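Phospholipase/Carboxylesterase (Dyadobacter fermentans, PDB 4H0C) is an alpha/beta hydrolase that probably cleaves carboxylic esters, perhaps including the palmitoyl thioesters of acylated proteins. Local coordinates at residues A69-Q72 and Q73-A77; E139-I142 and G143-K146; S197-E200 and I201-V204. All coordinates share one frame; numbering follows the deposited sequence.

Contact 1: residues A69-Q72 and Q73-A77; sequences APVQ and QNQPA
Q73 reaches back along the ring of P70 because its CG stands anti to its own carbonyl carbon (chi1 -69°) and the chain then runs extended at chi2, 169°. The two side chains lie side by side and point the same way, with the amide carbon CD of Q73 against CB and CG of the proline and Q73 OE1 3.7 Å from P70 CD. Q75 has the same first torsion, which sets its CG 3.4 Å from V71 O, and its chain bends at the next bond. The bent Q72 side chain crosses that of Q75, OE1 of the former lying 3.9 Å from CB of the latter, and the two amide planes are nearly parallel, 22° apart.

Backbone bonds hold the turn together. Q73 N donates to P70 O at 2.8 Å and N74 N to V71 O at the same length, while the bond from Q75 N to Q72 O is weak. All three span three residues, the spacing of a 3-10 turn. N74 is buried, and its amide ties the turn to an earlier part of the same loop: OD1 accepts from Y65 N, and ND2 donates both to S66 O and to a water, which in turn donates to A69 O at 2.6 Å.

A cis peptide bond before P76 then redirects the chain. Q75 OE1 accepts from D79 N in the first turn of helix 77-94, so this surface turn, in the loop that follows strand 50-55, is anchored to the start of the helix it leads into, while P70 touches Q138.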
loop_
_atom_site.group_PDB
_atom_site.type_symbol
_atom_site.label_atom_id
_atom_site.label_comp_id
_atom_site.label_asym_id
_atom_site.label_seq_id
_atom_site.Cartn_x
_atom_site.Cartn_y
_atom_site.Cartn_z
ATOM N N ALA A 69 -12.182 9.757 -7.412
ATOM C CA ALA A 69 -12.353 10.968 -8.207
ATOM C C ALA A 69 -11.695 10.785 -9.594
ATOM O O ALA A 69 -10.731 10.002 -9.737
ATOM C CB ALA A 69 -11.731 12.171 -7.505
ATOM N N PRO A 70 -12.186 11.516 -10.617
ATOM C CA PRO A 70 -11.417 11.566 -11.891
ATOM C C PRO A 70 -9.966 11.813 -11.593
ATOM O O PRO A 70 -9.625 12.781 -10.907
ATOM C CB PRO A 70 -12.015 12.760 -12.623
ATOM C CG PRO A 70 -13.431 12.812 -12.107
ATOM C CD PRO A 70 -13.396 12.364 -10.664
ATOM N N VAL A 71 -9.111 10.934 -12.092
ATOM C CA VAL A 71 -7.743 10.884 -11.595
ATOM C C VAL A 71 -6.995 12.211 -11.787
ATOM O O VAL A 71 -6.156 12.595 -10.941
ATOM C CB VAL A 71 -6.973 9.676 -12.143
ATOM C CG1 VAL A 71 -6.706 9.823 -13.648
ATOM C CG2 VAL A 71 -5.684 9.493 -11.351
ATOM N N GLN A 72 -7.306 12.922 -12.873
ATOM C CA GLN A 72 -6.642 14.212 -13.102
ATOM C C GLN A 72 -6.856 15.209 -11.951
ATOM O O GLN A 72 -6.012 16.085 -11.729
ATOM C CB GLN A 72 -6.981 14.809 -14.477
ATOM C CG GLN A 72 -6.330 14.055 -15.644
ATOM C CD GLN A 72 -4.818 13.815 -15.466
ATOM O OE1 GLN A 72 -4.050 14.745 -15.170
ATOM N NE2 GLN A 72 -4.383 12.562 -15.655
ATOM N N GLN A 73 -7.959 15.065 -11.211
ATOM C CA GLN A 73 -8.244 15.955 -10.068
ATOM C C GLN A 73 -7.341 15.661 -8.884
ATOM O O GLN A 73 -7.198 16.497 -7.992
ATOM C CB GLN A 73 -9.730 15.910 -9.673
ATOM C CG GLN A 73 -10.625 16.540 -10.733
ATOM C CD GLN A 73 -12.091 16.270 -10.497
ATOM O OE1 GLN A 73 -12.475 15.701 -9.477
ATOM N NE2 GLN A 73 -12.930 16.679 -11.457
ATOM N N ASN A 74 -6.709 14.487 -8.905
ATOM C CA ASN A 74 -5.754 14.057 -7.868
ATOM C C ASN A 74 -4.316 14.210 -8.288
ATOM O O ASN A 74 -3.406 13.780 -7.569
ATOM C CB ASN A 74 -6.019 12.612 -7.424
ATOM C CG ASN A 74 -7.072 12.542 -6.320
ATOM O OD1 ASN A 74 -7.067 13.375 -5.401
ATOM N ND2 ASN A 74 -7.960 11.545 -6.386
ATOM N N GLN A 75 -4.124 14.825 -9.454
ATOM C CA GLN A 75 -2.794 15.051 -10.025
ATOM C C GLN A 75 -2.456 16.532 -9.930
ATOM O O GLN A 75 -3.353 17.370 -10.085
ATOM C CB GLN A 75 -2.770 14.591 -11.485
ATOM C CG GLN A 75 -2.857 13.080 -11.656
ATOM C CD GLN A 75 -1.621 12.341 -11.159
ATOM O OE1 GLN A 75 -0.761 12.910 -10.470
ATOM N NE2 GLN A 75 -1.526 11.063 -11.505
ATOM N N PRO A 76 -1.170 16.876 -9.728
ATOM C CA PRO A 76 0.052 16.048 -9.725
ATOM C C PRO A 76 0.436 15.393 -8.392
ATOM O O PRO A 76 1.432 14.690 -8.350
ATOM C CB PRO A 76 1.131 17.053 -10.147
ATOM C CG PRO A 76 0.644 18.317 -9.515
ATOM C CD PRO A 76 -0.832 18.309 -9.778
ATOM N N ALA A 77 -0.357 15.588 -7.336
ATOM C CA ALA A 77 -0.050 15.021 -6.012
ATOM C C ALA A 77 0.116 13.505 -6.053
ATOM O O ALA A 77 1.061 12.962 -5.440
ATOM C CB ALA A 77 -1.121 15.404 -5.001
HETATM O O HOH W 1 -8.512 9.376 -8.446
#

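Contact 2: residues E139-I142 and G143-K146; sequences ELAI and GNYK
Two successive i to i+3 bonds close the backbone into a short 3-10 turn, N144 N donating to A141 O at 3.1 Å and Y145 N to I142 O at 3.0 Å, both fairly straight (163°) and both reaching their carbonyl oxygen from well above the carbonyl plane. The Y145 side chain folds back over this turn. With CG anti to the carbonyl carbon (chi1 -60°), the ring is carried beside the backbone of A141 and I142, and A141 O sits 3.8 Å above one face of the Y145 ring, offset toward the rim. The same oxygen accepts the N-H of N144. Y145 CD2 approaches I142 CA obliquely, and the end of the isoleucine, CD1, makes a loose apolar contact at 4.4 Å from the same ring atom. On N144, the amide nitrogen ND2 comes to 3.7 Å from A141 CB, so the asparagine lies against the alanine methyl group.

The phenol end of Y145 is fixed by polar partners. Its OH bonds to E116 OE1 on helix 109-120 and accepts from a water at 2.7 Å; the same water accepts from A141 N at 2.8 Å. Ring, water and backbone thus close a small circuit that limits how the buried tyrosine can turn. T119 and R120 of the same helix also touch its side chain, whereas L140 and I142 rest on I176 of helix 167-179.

This 3-10 turn, with no longer helix or strand in residues 139-146, is part of the connection between the parallel strands 127-131 and 153-160 of the alpha/beta-hydrolase sheet, and it packs against helices 109-120 and 167-179.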
loop_
_atom_site.group_PDB
_atom_site.type_symbol
_atom_site.label_atom_id
_atom_site.label_comp_id
_atom_site.label_asym_id
_atom_site.label_seq_id
_atom_site.Cartn_x
_atom_site.Cartn_y
_atom_site.Cartn_z
ATOM N N GLU A 139 -12.204 5.939 -13.460
ATOM C CA GLU A 139 -12.098 4.851 -14.438
ATOM C C GLU A 139 -10.779 4.142 -14.160
ATOM O O GLU A 139 -9.786 4.804 -13.906
ATOM C CB GLU A 139 -12.079 5.411 -15.870
ATOM C CG GLU A 139 -13.430 5.899 -16.377
ATOM C CD GLU A 139 -13.822 7.263 -15.834
ATOM O OE1 GLU A 139 -12.914 8.078 -15.549
ATOM O OE2 GLU A 139 -15.041 7.522 -15.698
ATOM N N LEU A 140 -10.756 2.812 -14.172
ATOM C CA LEU A 140 -9.474 2.113 -14.116
ATOM C C LEU A 140 -8.760 2.330 -15.436
ATOM O O LEU A 140 -9.350 2.156 -16.499
ATOM C CB LEU A 140 -9.669 0.630 -13.869
ATOM C CG LEU A 140 -10.363 0.291 -12.538
ATOM C CD1 LEU A 140 -11.020 -1.081 -12.592
ATOM C CD2 LEU A 140 -9.383 0.402 -11.386
ATOM N N ALA A 141 -7.496 2.733 -15.362
ATOM C CA ALA A 141 -6.685 2.927 -16.547
ATOM C C ALA A 141 -5.697 1.759 -16.634
ATOM O O ALA A 141 -4.578 1.843 -16.114
ATOM C CB ALA A 141 -5.946 4.260 -16.465
ATOM N N ILE A 142 -6.113 0.665 -17.286
ATOM C CA ILE A 142 -5.331 -0.576 -17.286
ATOM C C ILE A 142 -3.972 -0.375 -17.939
ATOM O O ILE A 142 -3.005 -1.112 -17.636
ATOM C CB ILE A 142 -6.081 -1.756 -17.988
ATOM C CG1 ILE A 142 -7.506 -1.879 -17.469
ATOM C CG2 ILE A 142 -5.338 -3.083 -17.810
ATOM C CD1 ILE A 142 -7.592 -2.144 -15.988
ATOM N N GLY A 143 -3.886 0.612 -18.836
ATOM C CA GLY A 143 -2.647 0.854 -19.555
ATOM C C GLY A 143 -1.484 1.281 -18.684
ATOM O O GLY A 143 -0.325 1.206 -19.131
ATOM N N ASN A 144 -1.782 1.719 -17.451
ATOM C CA ASN A 144 -0.760 2.068 -16.457
ATOM C C ASN A 144 -0.144 0.881 -15.722
ATOM O O ASN A 144 0.896 1.030 -15.050
ATOM C CB ASN A 144 -1.336 3.038 -15.428
ATOM C CG ASN A 144 -1.643 4.400 -16.022
ATOM O OD1 ASN A 144 -1.080 4.812 -17.054
ATOM N ND2 ASN A 144 -2.531 5.110 -15.379
ATOM N N TYR A 145 -0.768 -0.290 -15.855
ATOM C CA TYR A 145 -0.386 -1.431 -15.045
ATOM C C TYR A 145 0.526 -2.347 -15.823
ATOM O O TYR A 145 0.148 -2.855 -16.891
ATOM C CB TYR A 145 -1.614 -2.159 -14.515
ATOM C CG TYR A 145 -2.496 -1.282 -13.661
ATOM C CD1 TYR A 145 -1.934 -0.391 -12.725
ATOM C CD2 TYR A 145 -3.898 -1.291 -13.816
ATOM C CE1 TYR A 145 -2.733 0.439 -11.953
ATOM C CE2 TYR A 145 -4.698 -0.480 -13.030
ATOM C CZ TYR A 145 -4.117 0.385 -12.111
ATOM O OH TYR A 145 -4.941 1.183 -11.356
ATOM N N LYS A 146 1.748 -2.501 -15.322
ATOM C CA LYS A 146 2.777 -3.251 -16.049
ATOM C C LYS A 146 3.547 -4.153 -15.114
ATOM O O LYS A 146 3.744 -3.821 -13.942
ATOM C CB LYS A 146 3.780 -2.326 -16.779
ATOM C CG LYS A 146 3.161 -1.335 -17.744
ATOM C CD LYS A 146 2.775 -1.996 -19.049
ATOM C CE LYS A 146 2.183 -0.964 -19.997
ATOM N NZ LYS A 146 1.705 -1.652 -21.213
HETATM O O HOH W 2 -6.613 2.795 -12.703
#

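Contact 3: residues S197-E200 and I201-V204; sequences SGDE and IQLV
E200 OE1 is gripped by two groups of S197, the backbone N and the hydroxyl OG, each at 2.8 Å. The hydroxyl donates to the anti lone pair, away from the other carboxylate oxygen, whereas the amide N-H arrives from above the carboxylate plane. In return E200 N gives a weak bond to S197 OG at 3.4 Å, completing a capping box with S197 at the N-cap of helix 198-206. The glutamate reaches this position with CG beside its own backbone N (chi1 -75°) and an extended chain beyond.

Behind the cap the helix settles into regular i to i+4 bonds, from I201 N to S197 O at 3.3 Å through to V204 N to E200 O at 2.9 Å. The CG2 methyl of V204 lies 3.3 Å from that same E200 O. On the exposed side, D199 and Q202 run side by side with their carboxylate and amide planes 62° apart.

Outside the helix, R192 forms a salt bridge with E200 OE1, and S157 OG bonds to OE2. F131 on strand 127-131 and F155 on strand 153-160 also touch the glutamate. The arginine and the nearby helix N-terminus would be expected to favour the ionised form of E200, so that one buried carboxylate, probably charged, both completes the capping box and, through S157 of strand 153-160, ties the helix to the sheet.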
loop_
_atom_site.group_PDB
_atom_site.type_symbol
_atom_site.label_atom_id
_atom_site.label_comp_id
_atom_site.label_asym_id
_atom_site.label_seq_id
_atom_site.Cartn_x
_atom_site.Cartn_y
_atom_site.Cartn_z
ATOM N N SER A 197 -9.382 -4.491 11.559
ATOM C CA SER A 197 -9.909 -5.418 12.559
ATOM C C SER A 197 -8.806 -6.355 13.065
ATOM O O SER A 197 -7.769 -6.552 12.393
ATOM C CB SER A 197 -11.117 -6.206 12.019
ATOM O OG SER A 197 -10.721 -7.146 11.019
ATOM N N GLY A 198 -9.014 -6.926 14.253
ATOM C CA GLY A 198 -8.047 -7.880 14.807
ATOM C C GLY A 198 -7.925 -9.117 13.937
ATOM O O GLY A 198 -6.845 -9.732 13.852
ATOM N N ASP A 199 -9.025 -9.478 13.267
ATOM C CA ASP A 199 -9.037 -10.650 12.384
ATOM C C ASP A 199 -8.084 -10.452 11.195
ATOM O O ASP A 199 -7.371 -11.386 10.783
ATOM C CB ASP A 199 -10.454 -10.935 11.890
ATOM C CG ASP A 199 -11.333 -11.671 12.932
ATOM O OD1 ASP A 199 -12.495 -11.933 12.579
ATOM O OD2 ASP A 199 -10.909 -11.979 14.082
ATOM N N GLU A 200 -8.074 -9.241 10.650
ATOM C CA GLU A 200 -7.199 -8.893 9.529
ATOM C C GLU A 200 -5.750 -8.998 9.954
ATOM O O GLU A 200 -4.926 -9.527 9.214
ATOM C CB GLU A 200 -7.475 -7.474 9.031
ATOM C CG GLU A 200 -8.748 -7.349 8.227
ATOM C CD GLU A 200 -9.179 -5.907 8.079
ATOM O OE1 GLU A 200 -9.909 -5.433 8.973
ATOM O OE2 GLU A 200 -8.788 -5.262 7.071
ATOM N N ILE A 201 -5.457 -8.526 11.163
ATOM C CA ILE A 201 -4.092 -8.577 11.692
ATOM C C ILE A 201 -3.602 -10.024 11.813
ATOM O O ILE A 201 -2.498 -10.333 11.340
ATOM C CB ILE A 201 -3.966 -7.851 13.054
ATOM C CG1 ILE A 201 -4.209 -6.344 12.881
ATOM C CG2 ILE A 201 -2.594 -8.108 13.698
ATOM C CD1 ILE A 201 -3.192 -5.641 11.999
ATOM N N GLN A 202 -4.416 -10.890 12.430
ATOM C CA GLN A 202 -4.051 -12.302 12.613
ATOM C C GLN A 202 -3.895 -12.982 11.265
ATOM O O GLN A 202 -2.979 -13.794 11.069
ATOM C CB GLN A 202 -5.125 -13.094 13.357
ATOM C CG GLN A 202 -5.495 -12.651 14.757
ATOM C CD GLN A 202 -6.487 -13.620 15.396
ATOM O OE1 GLN A 202 -7.642 -13.266 15.667
ATOM N NE2 GLN A 202 -6.044 -14.865 15.619
ATOM N N LEU A 203 -4.833 -12.697 10.360
ATOM C CA LEU A 203 -4.824 -13.344 9.062
ATOM C C LEU A 203 -3.574 -12.971 8.287
ATOM O O LEU A 203 -2.935 -13.841 7.685
ATOM C CB LEU A 203 -6.089 -13.032 8.267
ATOM C CG LEU A 203 -6.245 -13.816 6.963
ATOM C CD1 LEU A 203 -6.023 -15.317 7.152
ATOM C CD2 LEU A 203 -7.625 -13.504 6.398
ATOM N N VAL A 204 -3.212 -11.690 8.327
ATOM C CA VAL A 204 -2.002 -11.242 7.640
ATOM C C VAL A 204 -0.768 -11.904 8.275
ATOM O O VAL A 204 0.161 -12.333 7.573
ATOM C CB VAL A 204 -1.905 -9.702 7.608
ATOM C CG1 VAL A 204 -0.503 -9.261 7.241
ATOM C CG2 VAL A 204 -2.908 -9.157 6.590
#

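Overall arrangement
All three are local contacts within one continuous stretch, but they differ in setting. Contacts 1 and 2 are surface 3-10 turns in loops on the same side of the molecule, their centres 14 Å apart and their nearest atoms about 5 Å apart without touching. Each includes one buried polar side chain and a bridging water: an asparagine linked to its own loop in contact 1, a tyrosine linked to helix 109-120 in contact 2. Contact 3, partly buried and across the chain's centre from both, with centres at least 30 Å away, starts a true alpha-helix; there a carboxylate, probably ionised, takes the place of amide and phenol, and sheet strands, together with some loop residues, supply much of the packing.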